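Local coordinates for aromatic-ring-hydroxylating dioxygenase beta subunit (PDB 6VW4), which is of unknown function but binds the polyketide intermediate S-DNPA in the pocket of an NTF2-like fold, and may belong to polyketide biosynthesis, at residues A[15-20]-A[122-127]; A[35-40]-A[135-140]; A[40-45]-A[49-54]. All blocks are in the same frame, centred on the assembly; numbering follows the deposited sequence.

Contact 1. Residues A[15-20]-A[122-127]; sequences QQHQAR and DVLVRG
D122 OD2 is a carboxylate oxygen shared by two donors, the amide of Q18 across this contact and the guanidinium of R137, which forms a salt bridge with it. The bond from Q18 NE2 to D122 OD2 measures 3.2 Å, with an N-H...O angle of 154°. It reaches the oxygen from above the carboxylate plane, and the amide and carboxylate planes are steeply turned, 71° apart. Q18 gets there with an extended chain: beyond CG it runs straight off helix 8-26, and D122 comes from the opposite direction, off strand 111-126. The pair illustrates how an amide one layer farther out can hold a second-shell carboxylate, here D122, which in turn holds the cation that touches the ligand. F80 and F100 pack against Q18, so this polar link is set in aromatic surroundings, and the D122 side chain is about 6 Å from the bound SDN at the nearest atoms.

One helical position earlier, H17 meets L124 from the opposite direction. The methyl L124 CD2 lies obliquely to the imidazole, 3.2 Å from H17 CD2 and 3.6 Å from H17 NE2. The first of these separations is tighter than carbon atoms normally allow and should be read with caution. H17 CG sits anti to the backbone N (chi1 172°), which swings the ring towards the strand, and a hydrogen bond between H17 NE2 and T134 OG1 ties the ring to the neighbouring strand 132-139. On its own sheet L124 rests against V96.

Beyond this, Q16 bonds to the backbone of I85 in the second subunit, so helix 8-26 meets its own sheet and also the second subunit. In this protein the Q18-D122 pair lies beside the pocket; the long N-terminal helix laid against a curved sheet is characteristic of the NTF2-like fold.

Contact 2. Residues A[35-40]-A[135-140]; sequences DTFTPD and ASRWVE. With SDN ([(3S)-9-hydroxy-1-methyl-10-oxo-4,10-dihydro-3H-benzo[g]isochromen-3-yl]acetic acid), chain C.
F37 and the ligand both touch R137, but at different points along its side chain. The ring of F37 presents its edge to the first methylene, F37 CE2 lying 4.0 Å from R137 CB, and its plane stands 81° from the guanidinium plane. Farther out, R137 CD is 3.4 Å from SDN C10 and R137 NH1 is 3.2 Å from the same carbon, which belongs to the hydroxyl-bearing ring. SDN C9 lies over one face of the guanidinium, so the flat cation meets this end of the ligand with its face. R137 CG runs anti to the backbone N (chi1 167°), and a bend at chi3 (-70°) turns the head to this place. V139, two residues on, puts CG1 3.8 Å from SDN C6.

What holds these groups lies one layer out. Besides its salt bridge to D122, the R137 head has weak hydrogen bonds from NH2 to Q21 and from NH1 to Y33. Y33 also packs edge-to-face with F37 and hydrogen-bonds SDN. Across the contact, T38 OG1 sits 3.6 Å from A135 CA while giving a 2.9 Å hydrogen bond to D40 OD1, which steadies the corner where the chain changes direction. A135 and S136 both face V123, a classic beta bulge just ahead of R137.

The strand thus offers SDN both hydrophobic contact and a nearby positive charge. R137 NH1 is 3.8 Å from the ligand hydroxyl SDN O4, too far for a bond, yet its charge, partly balanced by D122, may still polarise the phenolic ring.

Contact 3. Residues A[40-45]-A[49-54]; sequences DGVFRH and RDPAIG. With SDN ([(3S)-9-hydroxy-1-methyl-10-oxo-4,10-dihydro-3H-benzo[g]isochromen-3-yl]acetic acid), chain C.
A single backbone hydrogen bond joins G41 and G54 at the open end of an antiparallel beta hairpin, strands 41-44 and 52-53. G41 O takes the N-H of G54 at 2.9 Å and, from the residue before, a CA-H...O contact in which I53 CA lies 3.4 Å from G41 O. Farther along, F43 and A52 form the hydrogen-bonded pair: F43 N gives a 3.0 Å bond to A52 O, and the return from A52 N to F43 O is weak, with an N-H...O angle of 133°. V42 and I53 are the non-hydrogen-bonded pair between them. V42 lies side by side with P51, pointing the same way, V42 CG1 coming 3.7 Å from P51 CB.

The arginines find their polar partners outside the hairpin. R44 bonds the carbonyl of V139 through NE and forms a salt bridge with E140, while R49 is bound to E64 of helix 55-68, for which G54 occupies the N-cap position.

F43 and H45 line the ligand pocket. The edge of the phenyl ring faces the ligand carbonyl, F43 CZ standing 3.3 Å from SDN O5. With CG between its backbone N and carbonyl carbon (chi1 72°), H45 turns its ring edge to the pyran oxygen: H45 ND1 donates to SDN O3 in a weak hydrogen bond, long at 3.4 Å but almost straight at 174°.

In the fold
All three contacts reach one mixed sheet, in which strands 52-53, 41-44, 132-139 and 111-126 lie next to one another in that order. Contacts 2 and 3 have centres about 7 Å apart, share D40 and both touch SDN; contacts 1 and 2 are about 9 Å apart, centre to centre, while contacts 1 and 3 stand about 16 Å apart and do not touch. Along the chain, contact 3 is nested within the loops closed by the other two, whose own segments alternate. Strand 132-139 is therefore the middle element, linking the helix 8-26 side of the fold to the hairpin, so that contacts 2 and 3 line the pocket, while contact 1 lies just behind it.

Contact 1. Residues A[15-20]-A[122-127]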
loop_
_atom_site.group_PDB
_atom_site.type_symbol
_atom_site.label_atom_id
_atom_site.label_comp_id
_atom_site.label_asym_id
_atom_site.label_seq_id
_atom_site.Cartn_x
_atom_site.Cartn_y
_atom_site.Cartn_z
ATOM N N GLN A 15 5.247 -6.172 -8.656
ATOM C CA GLN A 15 5.150 -4.916 -7.914
ATOM C C GLN A 15 6.103 -3.864 -8.477
ATOM O O GLN A 15 5.735 -2.689 -8.606
ATOM C CB GLN A 15 5.462 -5.138 -6.444
ATOM C CG GLN A 15 4.577 -6.083 -5.741
ATOM C CD GLN A 15 5.114 -6.399 -4.346
ATOM O OE1 GLN A 15 6.058 -7.198 -4.168
ATOM N NE2 GLN A 15 4.544 -5.757 -3.360
ATOM N N GLN A 16 7.338 -4.274 -8.822
ATOM C CA GLN A 16 8.311 -3.336 -9.374
ATOM C C GLN A 16 7.827 -2.781 -10.703
ATOM O O GLN A 16 7.966 -1.575 -10.981
ATOM C CB GLN A 16 9.671 -4.022 -9.547
ATOM C CG GLN A 16 10.674 -3.251 -10.419
ATOM C CD GLN A 16 11.627 -2.364 -9.593
ATOM O OE1 GLN A 16 11.502 -2.270 -8.373
ATOM N NE2 GLN A 16 12.573 -1.710 -10.263
ATOM N N HIS A 17 7.311 -3.666 -11.556
ATOM C CA HIS A 17 6.794 -3.263 -12.859
ATOM C C HIS A 17 5.596 -2.338 -12.689
ATOM O O HIS A 17 5.501 -1.304 -13.344
ATOM C CB HIS A 17 6.413 -4.541 -13.646
ATOM C CG HIS A 17 5.687 -4.293 -14.930
ATOM N ND1 HIS A 17 6.323 -3.862 -16.080
ATOM C CD2 HIS A 17 4.376 -4.452 -15.256
ATOM C CE1 HIS A 17 5.425 -3.728 -17.043
ATOM N NE2 HIS A 17 4.243 -4.105 -16.577
ATOM N N GLN A 18 4.662 -2.680 -11.796
ATOM C CA GLN A 18 3.512 -1.784 -11.616
ATOM C C GLN A 18 3.946 -0.425 -11.093
ATOM O O GLN A 18 3.448 0.610 -11.547
ATOM C CB GLN A 18 2.479 -2.414 -10.693
ATOM C CG GLN A 18 1.768 -3.597 -11.367
ATOM C CD GLN A 18 0.881 -4.322 -10.421
ATOM O OE1 GLN A 18 1.124 -4.307 -9.218
ATOM N NE2 GLN A 18 -0.161 -4.969 -10.949
ATOM N N ALA A 19 4.921 -0.406 -10.178
ATOM C CA ALA A 19 5.405 0.854 -9.634
ATOM C C ALA A 19 5.987 1.738 -10.726
ATOM O O ALA A 19 5.640 2.923 -10.837
ATOM C CB ALA A 19 6.462 0.584 -8.567
ATOM N N ARG A 20 6.858 1.169 -11.574
ATOM C CA ARG A 20 7.454 1.960 -12.661
ATOM C C ARG A 20 6.383 2.463 -13.629
ATOM O O ARG A 20 6.368 3.643 -13.980
ATOM C CB ARG A 20 8.502 1.139 -13.427
ATOM C CG ARG A 20 9.721 0.734 -12.625
ATOM C CD ARG A 20 10.891 1.674 -12.780
ATOM N NE ARG A 20 12.158 0.986 -12.509
ATOM C CZ ARG A 20 13.133 1.459 -11.730
ATOM N NH1 ARG A 20 13.011 2.647 -11.130
ATOM N NH2 ARG A 20 14.234 0.740 -11.547
ATOM N N ASP A 122 -4.872 -7.254 -13.913
ATOM C CA ASP A 122 -3.845 -7.163 -14.936
ATOM C C ASP A 122 -3.537 -8.567 -15.441
ATOM O O ASP A 122 -3.621 -9.544 -14.685
ATOM C CB ASP A 122 -2.545 -6.563 -14.391
ATOM C CG ASP A 122 -2.551 -5.068 -14.348
ATOM O OD1 ASP A 122 -3.538 -4.460 -14.834
ATOM O OD2 ASP A 122 -1.548 -4.506 -13.846
ATOM N N VAL A 123 -3.152 -8.664 -16.713
ATOM C CA VAL A 123 -2.526 -9.872 -17.256
ATOM C C VAL A 123 -1.157 -9.463 -17.790
ATOM O O VAL A 123 -1.052 -8.528 -18.599
ATOM C CB VAL A 123 -3.369 -10.529 -18.350
ATOM C CG1 VAL A 123 -2.610 -11.713 -18.925
ATOM C CG2 VAL A 123 -4.748 -10.990 -17.785
ATOM N N LEU A 124 -0.105 -10.120 -17.301
ATOM C CA LEU A 124 1.266 -9.823 -17.701
ATOM C C LEU A 124 1.852 -11.014 -18.449
ATOM O O LEU A 124 1.518 -12.174 -18.175
ATOM C CB LEU A 124 2.179 -9.498 -16.507
ATOM C CG LEU A 124 1.733 -8.190 -15.812
ATOM C CD1 LEU A 124 1.000 -8.532 -14.528
ATOM C CD2 LEU A 124 2.829 -7.272 -15.443
ATOM N N VAL A 125 2.735 -10.694 -19.392
ATOM C CA VAL A 125 3.507 -11.648 -20.161
ATOM C C VAL A 125 4.955 -11.174 -20.126
ATOM O O VAL A 125 5.264 -10.053 -19.724
ATOM C CB VAL A 125 3.032 -11.788 -21.626
ATOM C CG1 VAL A 125 1.656 -12.348 -21.686
ATOM C CG2 VAL A 125 3.079 -10.480 -22.325
ATOM N N ARG A 126 5.849 -12.060 -20.521
ATOM C CA ARG A 126 7.262 -11.737 -20.601
ATOM C C ARG A 126 7.623 -11.444 -22.050
ATOM O O ARG A 126 7.206 -12.163 -22.959
ATOM C CB ARG A 126 8.096 -12.882 -20.037
ATOM C CG ARG A 126 9.262 -12.379 -19.278
ATOM C CD ARG A 126 9.912 -13.501 -18.550
ATOM N NE ARG A 126 9.389 -13.704 -17.205
ATOM C CZ ARG A 126 9.613 -12.886 -16.188
ATOM N NH1 ARG A 126 10.323 -11.785 -16.383
ATOM N NH2 ARG A 126 9.098 -13.164 -14.983
ATOM N N GLY A 127 8.362 -10.370 -22.264
ATOM C CA GLY A 127 8.848 -10.046 -23.585
ATOM C C GLY A 127 10.096 -10.835 -23.986
ATOM O O GLY A 127 10.629 -11.674 -23.246
#

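Contact 2. Residues A[35-40]-A[135-140]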
loop_
_atom_site.group_PDB
_atom_site.type_symbol
_atom_site.label_atom_id
_atom_site.label_comp_id
_atom_site.label_asym_id
_atom_site.label_seq_id
_atom_site.Cartn_x
_atom_site.Cartn_y
_atom_site.Cartn_z
ATOM N N ASP A 35 4.442 2.108 -23.361
ATOM C CA ASP A 35 5.492 1.150 -23.686
ATOM C C ASP A 35 5.662 0.051 -22.649
ATOM O O ASP A 35 6.508 -0.832 -22.850
ATOM C CB ASP A 35 6.857 1.850 -23.835
ATOM C CG ASP A 35 6.960 2.684 -25.120
ATOM O OD1 ASP A 35 6.101 2.515 -26.018
ATOM O OD2 ASP A 35 7.881 3.518 -25.219
ATOM N N THR A 36 4.966 0.111 -21.512
ATOM C CA THR A 36 5.006 -1.026 -20.592
ATOM C C THR A 36 3.901 -2.014 -20.890
ATOM O O THR A 36 3.813 -3.067 -20.235
ATOM C CB THR A 36 4.904 -0.575 -19.124
ATOM O OG1 THR A 36 3.576 -0.117 -18.856
ATOM C CG2 THR A 36 5.911 0.525 -18.831
ATOM N N PHE A 37 3.025 -1.669 -21.819
ATOM C CA PHE A 37 2.037 -2.605 -22.335
ATOM C C PHE A 37 2.598 -3.345 -23.556
ATOM O O PHE A 37 3.522 -2.882 -24.209
ATOM C CB PHE A 37 0.758 -1.871 -22.723
ATOM C CG PHE A 37 -0.139 -1.483 -21.556
ATOM C CD1 PHE A 37 0.211 -0.463 -20.695
ATOM C CD2 PHE A 37 -1.334 -2.157 -21.344
ATOM C CE1 PHE A 37 -0.624 -0.098 -19.668
ATOM C CE2 PHE A 37 -2.179 -1.793 -20.319
ATOM C CZ PHE A 37 -1.826 -0.763 -19.487
ATOM N N THR A 38 2.030 -4.507 -23.857
ATOM C CA THR A 38 2.374 -5.154 -25.108
ATOM C C THR A 38 1.870 -4.311 -26.279
ATOM O O THR A 38 1.017 -3.442 -26.097
ATOM C CB THR A 38 1.771 -6.542 -25.210
ATOM O OG1 THR A 38 0.355 -6.445 -25.118
ATOM C CG2 THR A 38 2.301 -7.446 -24.135
ATOM N N PRO A 39 2.391 -4.542 -27.499
ATOM C CA PRO A 39 1.943 -3.717 -28.656
ATOM C C PRO A 39 0.451 -3.798 -28.920
ATOM O O PRO A 39 -0.133 -2.814 -29.405
ATOM C CB PRO A 39 2.754 -4.282 -29.831
ATOM C CG PRO A 39 4.065 -4.818 -29.143
ATOM C CD PRO A 39 3.561 -5.392 -27.825
ATOM N N ASP A 40 -0.180 -4.932 -28.579
ATOM C CA ASP A 40 -1.617 -5.143 -28.680
ATOM C C ASP A 40 -2.320 -5.065 -27.317
ATOM O O ASP A 40 -3.371 -5.685 -27.115
ATOM C CB ASP A 40 -1.880 -6.494 -29.361
ATOM C CG ASP A 40 -1.210 -7.648 -28.644
ATOM O OD1 ASP A 40 -0.351 -7.358 -27.807
ATOM O OD2 ASP A 40 -1.554 -8.838 -28.883
ATOM N N ALA A 135 -0.206 -7.195 -20.869
ATOM C CA ALA A 135 -1.089 -7.552 -21.958
ATOM C C ALA A 135 -2.457 -6.922 -21.781
ATOM O O ALA A 135 -3.084 -6.502 -22.761
ATOM C CB ALA A 135 -1.236 -9.068 -22.022
ATOM N N SER A 136 -2.959 -6.888 -20.545
ATOM C CA SER A 136 -4.240 -6.245 -20.298
ATOM C C SER A 136 -4.336 -5.675 -18.884
ATOM O O SER A 136 -3.710 -6.179 -17.933
ATOM C CB SER A 136 -5.416 -7.220 -20.565
ATOM O OG SER A 136 -5.253 -8.440 -19.877
ATOM N N ARG A 137 -5.143 -4.618 -18.779
ATOM C CA ARG A 137 -5.517 -3.981 -17.523
ATOM C C ARG A 137 -7.009 -3.663 -17.570
ATOM O O ARG A 137 -7.479 -2.934 -18.451
ATOM C CB ARG A 137 -4.692 -2.719 -17.281
ATOM C CG ARG A 137 -5.236 -1.839 -16.164
ATOM C CD ARG A 137 -4.150 -0.930 -15.656
ATOM N NE ARG A 137 -3.160 -1.704 -14.935
ATOM C CZ ARG A 137 -1.986 -1.224 -14.549
ATOM N NH1 ARG A 137 -1.656 0.023 -14.837
ATOM N NH2 ARG A 137 -1.123 -2.001 -13.908
ATOM N N TRP A 138 -7.741 -4.233 -16.637
ATOM C CA TRP A 138 -9.187 -4.158 -16.570
ATOM C C TRP A 138 -9.560 -3.504 -15.235
ATOM O O TRP A 138 -9.448 -4.125 -14.174
ATOM C CB TRP A 138 -9.771 -5.557 -16.733
ATOM C CG TRP A 138 -11.102 -5.501 -17.359
ATOM C CD1 TRP A 138 -12.313 -5.480 -16.716
ATOM C CD2 TRP A 138 -11.385 -5.411 -18.765
ATOM N NE1 TRP A 138 -13.333 -5.397 -17.640
ATOM C CE2 TRP A 138 -12.791 -5.350 -18.902
ATOM C CE3 TRP A 138 -10.586 -5.385 -19.919
ATOM C CZ2 TRP A 138 -13.419 -5.261 -20.152
ATOM C CZ3 TRP A 138 -11.212 -5.302 -21.161
ATOM C CH2 TRP A 138 -12.615 -5.238 -21.266
ATOM N N VAL A 139 -9.976 -2.241 -15.287
ATOM C CA VAL A 139 -10.286 -1.460 -14.097
ATOM C C VAL A 139 -11.790 -1.458 -13.841
ATOM O O VAL A 139 -12.578 -1.139 -14.737
ATOM C CB VAL A 139 -9.769 -0.018 -14.224
ATOM C CG1 VAL A 139 -10.011 0.725 -12.899
ATOM C CG2 VAL A 139 -8.313 -0.004 -14.569
ATOM N N GLU A 140 -12.182 -1.776 -12.608
ATOM C CA GLU A 140 -13.522 -1.462 -12.106
ATOM C C GLU A 140 -13.493 -0.270 -11.144
ATOM O O GLU A 140 -12.457 0.066 -10.551
ATOM C CB GLU A 140 -14.153 -2.654 -11.395
ATOM C CG GLU A 140 -14.157 -3.937 -12.202
ATOM C CD GLU A 140 -15.219 -3.982 -13.282
ATOM O OE1 GLU A 140 -15.197 -4.958 -14.067
ATOM O OE2 GLU A 140 -16.071 -3.056 -13.354
HETATM O O4 SDN C . -3.671 3.181 -15.193
HETATM C C11 SDN C . -4.446 2.732 -14.123
HETATM C C12 SDN C . -5.627 3.373 -13.749
HETATM C C13 SDN C . -6.082 4.612 -14.555
HETATM O O5 SDN C . -5.433 5.000 -15.470
HETATM C C14 SDN C . -7.366 5.317 -14.158
HETATM C C15 SDN C . -7.842 6.545 -14.971
HETATM O O3 SDN C . -9.268 6.769 -14.988
HETATM C C16 SDN C . -6.912 7.376 -15.867
HETATM C C10 SDN C . -4.008 1.650 -13.378
HETATM C C9 SDN C . -4.755 1.184 -12.284
HETATM C C8 SDN C . -5.937 1.813 -11.921
HETATM C C7 SDN C . -6.378 2.916 -12.645
HETATM C C6 SDN C . -7.703 3.629 -12.221
HETATM C C5 SDN C . -8.148 4.837 -13.042
HETATM C C4 SDN C . -9.395 5.512 -12.678
HETATM C C3 SDN C . -9.934 6.496 -13.704
HETATM C C2 SDN C . -9.803 7.779 -12.902
HETATM C C1 SDN C . -11.031 8.511 -12.402
HETATM O O2 SDN C . -12.169 8.024 -12.598
HETATM O O1 SDN C . -10.872 9.614 -11.801
#

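Contact 3. Residues A[40-45]-A[49-54]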
loop_
_atom_site.group_PDB
_atom_site.type_symbol
_atom_site.label_atom_id
_atom_site.label_comp_id
_atom_site.label_asym_id
_atom_site.label_seq_id
_atom_site.Cartn_x
_atom_site.Cartn_y
_atom_site.Cartn_z
ATOM N N ASP A 40 -0.180 -4.932 -28.579
ATOM C CA ASP A 40 -1.617 -5.143 -28.680
ATOM C C ASP A 40 -2.320 -5.065 -27.317
ATOM O O ASP A 40 -3.371 -5.685 -27.115
ATOM C CB ASP A 40 -1.880 -6.494 -29.361
ATOM C CG ASP A 40 -1.210 -7.648 -28.644
ATOM O OD1 ASP A 40 -0.351 -7.358 -27.807
ATOM O OD2 ASP A 40 -1.554 -8.838 -28.883
ATOM N N GLY A 41 -1.762 -4.291 -26.384
ATOM C CA GLY A 41 -2.260 -4.298 -25.010
ATOM C C GLY A 41 -3.632 -3.650 -24.870
ATOM O O GLY A 41 -3.942 -2.635 -25.503
ATOM N N VAL A 42 -4.473 -4.281 -24.056
ATOM C CA VAL A 42 -5.818 -3.803 -23.755
ATOM C C VAL A 42 -5.821 -3.017 -22.437
ATOM O O VAL A 42 -5.437 -3.551 -21.397
ATOM C CB VAL A 42 -6.809 -4.976 -23.650
ATOM C CG1 VAL A 42 -8.193 -4.432 -23.396
ATOM C CG2 VAL A 42 -6.851 -5.843 -24.898
ATOM N N PHE A 43 -6.352 -1.798 -22.465
ATOM C CA PHE A 43 -6.496 -0.917 -21.307
ATOM C C PHE A 43 -7.946 -0.460 -21.189
ATOM O O PHE A 43 -8.357 0.467 -21.887
ATOM C CB PHE A 43 -5.597 0.273 -21.485
ATOM C CG PHE A 43 -5.548 1.210 -20.306
ATOM C CD1 PHE A 43 -5.873 0.779 -19.021
ATOM C CD2 PHE A 43 -5.130 2.527 -20.481
ATOM C CE1 PHE A 43 -5.779 1.651 -17.925
ATOM C CE2 PHE A 43 -5.048 3.409 -19.388
ATOM C CZ PHE A 43 -5.364 2.964 -18.113
ATOM N N ARG A 44 -8.714 -1.096 -20.310
ATOM C CA ARG A 44 -10.093 -0.696 -20.015
ATOM C C ARG A 44 -10.056 0.111 -18.714
ATOM O O ARG A 44 -10.237 -0.444 -17.623
ATOM C CB ARG A 44 -10.991 -1.930 -19.913
ATOM C CG ARG A 44 -12.505 -1.629 -19.997
ATOM C CD ARG A 44 -13.029 -0.741 -18.848
ATOM N NE ARG A 44 -13.301 -1.515 -17.643
ATOM C CZ ARG A 44 -14.374 -2.280 -17.452
ATOM N NH1 ARG A 44 -14.516 -2.943 -16.313
ATOM N NH2 ARG A 44 -15.303 -2.386 -18.391
ATOM N N HIS A 45 -9.827 1.441 -18.819
ATOM C CA HIS A 45 -9.634 2.262 -17.621
ATOM C C HIS A 45 -10.949 2.665 -16.942
ATOM O O HIS A 45 -10.940 2.992 -15.747
ATOM C CB HIS A 45 -8.806 3.531 -17.943
ATOM C CG HIS A 45 -9.535 4.573 -18.737
ATOM N ND1 HIS A 45 -9.834 5.825 -18.233
ATOM C CD2 HIS A 45 -9.977 4.563 -20.017
ATOM C CE1 HIS A 45 -10.461 6.525 -19.162
ATOM N NE2 HIS A 45 -10.554 5.786 -20.255
ATOM N N ARG A 49 -17.027 2.598 -21.008
ATOM C CA ARG A 49 -16.237 2.979 -22.169
ATOM C C ARG A 49 -15.437 1.805 -22.744
ATOM O O ARG A 49 -14.893 0.955 -22.016
ATOM C CB ARG A 49 -15.277 4.110 -21.797
ATOM C CG ARG A 49 -14.637 4.820 -22.976
ATOM C CD ARG A 49 -14.521 6.328 -22.710
ATOM N NE ARG A 49 -13.929 7.003 -23.868
ATOM C CZ ARG A 49 -12.882 7.823 -23.829
ATOM N NH1 ARG A 49 -12.272 8.108 -22.688
ATOM N NH2 ARG A 49 -12.435 8.358 -24.954
ATOM N N ASP A 50 -15.372 1.762 -24.073
ATOM C CA ASP A 50 -14.649 0.689 -24.738
ATOM C C ASP A 50 -13.163 0.837 -24.453
ATOM O O ASP A 50 -12.660 1.963 -24.312
ATOM C CB ASP A 50 -14.882 0.723 -26.247
ATOM C CG ASP A 50 -16.306 0.364 -26.629
ATOM O OD1 ASP A 50 -16.674 -0.841 -26.595
ATOM O OD2 ASP A 50 -17.049 1.305 -26.982
ATOM N N PRO A 51 -12.436 -0.271 -24.387
ATOM C CA PRO A 51 -11.014 -0.185 -24.048
ATOM C C PRO A 51 -10.185 0.383 -25.181
ATOM O O PRO A 51 -10.501 0.181 -26.352
ATOM C CB PRO A 51 -10.642 -1.635 -23.756
ATOM C CG PRO A 51 -11.577 -2.442 -24.600
ATOM C CD PRO A 51 -12.855 -1.645 -24.724
ATOM N N ALA A 52 -9.136 1.127 -24.809
ATOM C CA ALA A 52 -8.060 1.481 -25.722
ATOM C C ALA A 52 -7.179 0.259 -26.000
ATOM O O ALA A 52 -6.795 -0.476 -25.084
ATOM C CB ALA A 52 -7.218 2.612 -25.139
ATOM N N ILE A 53 -6.841 0.046 -27.267
ATOM C CA ILE A 53 -6.144 -1.172 -27.674
ATOM C C ILE A 53 -4.929 -0.806 -28.501
ATOM O O ILE A 53 -5.033 -0.083 -29.496
ATOM C CB ILE A 53 -7.049 -2.133 -28.445
ATOM C CG1 ILE A 53 -8.423 -2.187 -27.762
ATOM C CG2 ILE A 53 -6.415 -3.519 -28.484
ATOM C CD1 ILE A 53 -9.249 -3.374 -28.138
ATOM N N GLY A 54 -3.781 -1.293 -28.085
ATOM C CA GLY A 54 -2.547 -0.845 -28.667
ATOM C C GLY A 54 -2.054 0.430 -28.032
ATOM O O GLY A 54 -2.818 1.228 -27.491
HETATM O O4 SDN C . -3.671 3.181 -15.193
HETATM C C11 SDN C . -4.446 2.732 -14.123
HETATM C C12 SDN C . -5.627 3.373 -13.749
HETATM C C13 SDN C . -6.082 4.612 -14.555
HETATM O O5 SDN C . -5.433 5.000 -15.470
HETATM C C14 SDN C . -7.366 5.317 -14.158
HETATM C C15 SDN C . -7.842 6.545 -14.971
HETATM O O3 SDN C . -9.268 6.769 -14.988
HETATM C C16 SDN C . -6.912 7.376 -15.867
HETATM C C10 SDN C . -4.008 1.650 -13.378
HETATM C C9 SDN C . -4.755 1.184 -12.284
HETATM C C8 SDN C . -5.937 1.813 -11.921
HETATM C C7 SDN C . -6.378 2.916 -12.645
HETATM C C6 SDN C . -7.703 3.629 -12.221
HETATM C C5 SDN C . -8.148 4.837 -13.042
HETATM C C4 SDN C . -9.395 5.512 -12.678
HETATM C C3 SDN C . -9.934 6.496 -13.704
HETATM C C2 SDN C . -9.803 7.779 -12.902
HETATM C C1 SDN C . -11.031 8.511 -12.402
HETATM O O2 SDN C . -12.169 8.024 -12.598
HETATM O O1 SDN C . -10.872 9.614 -11.801
#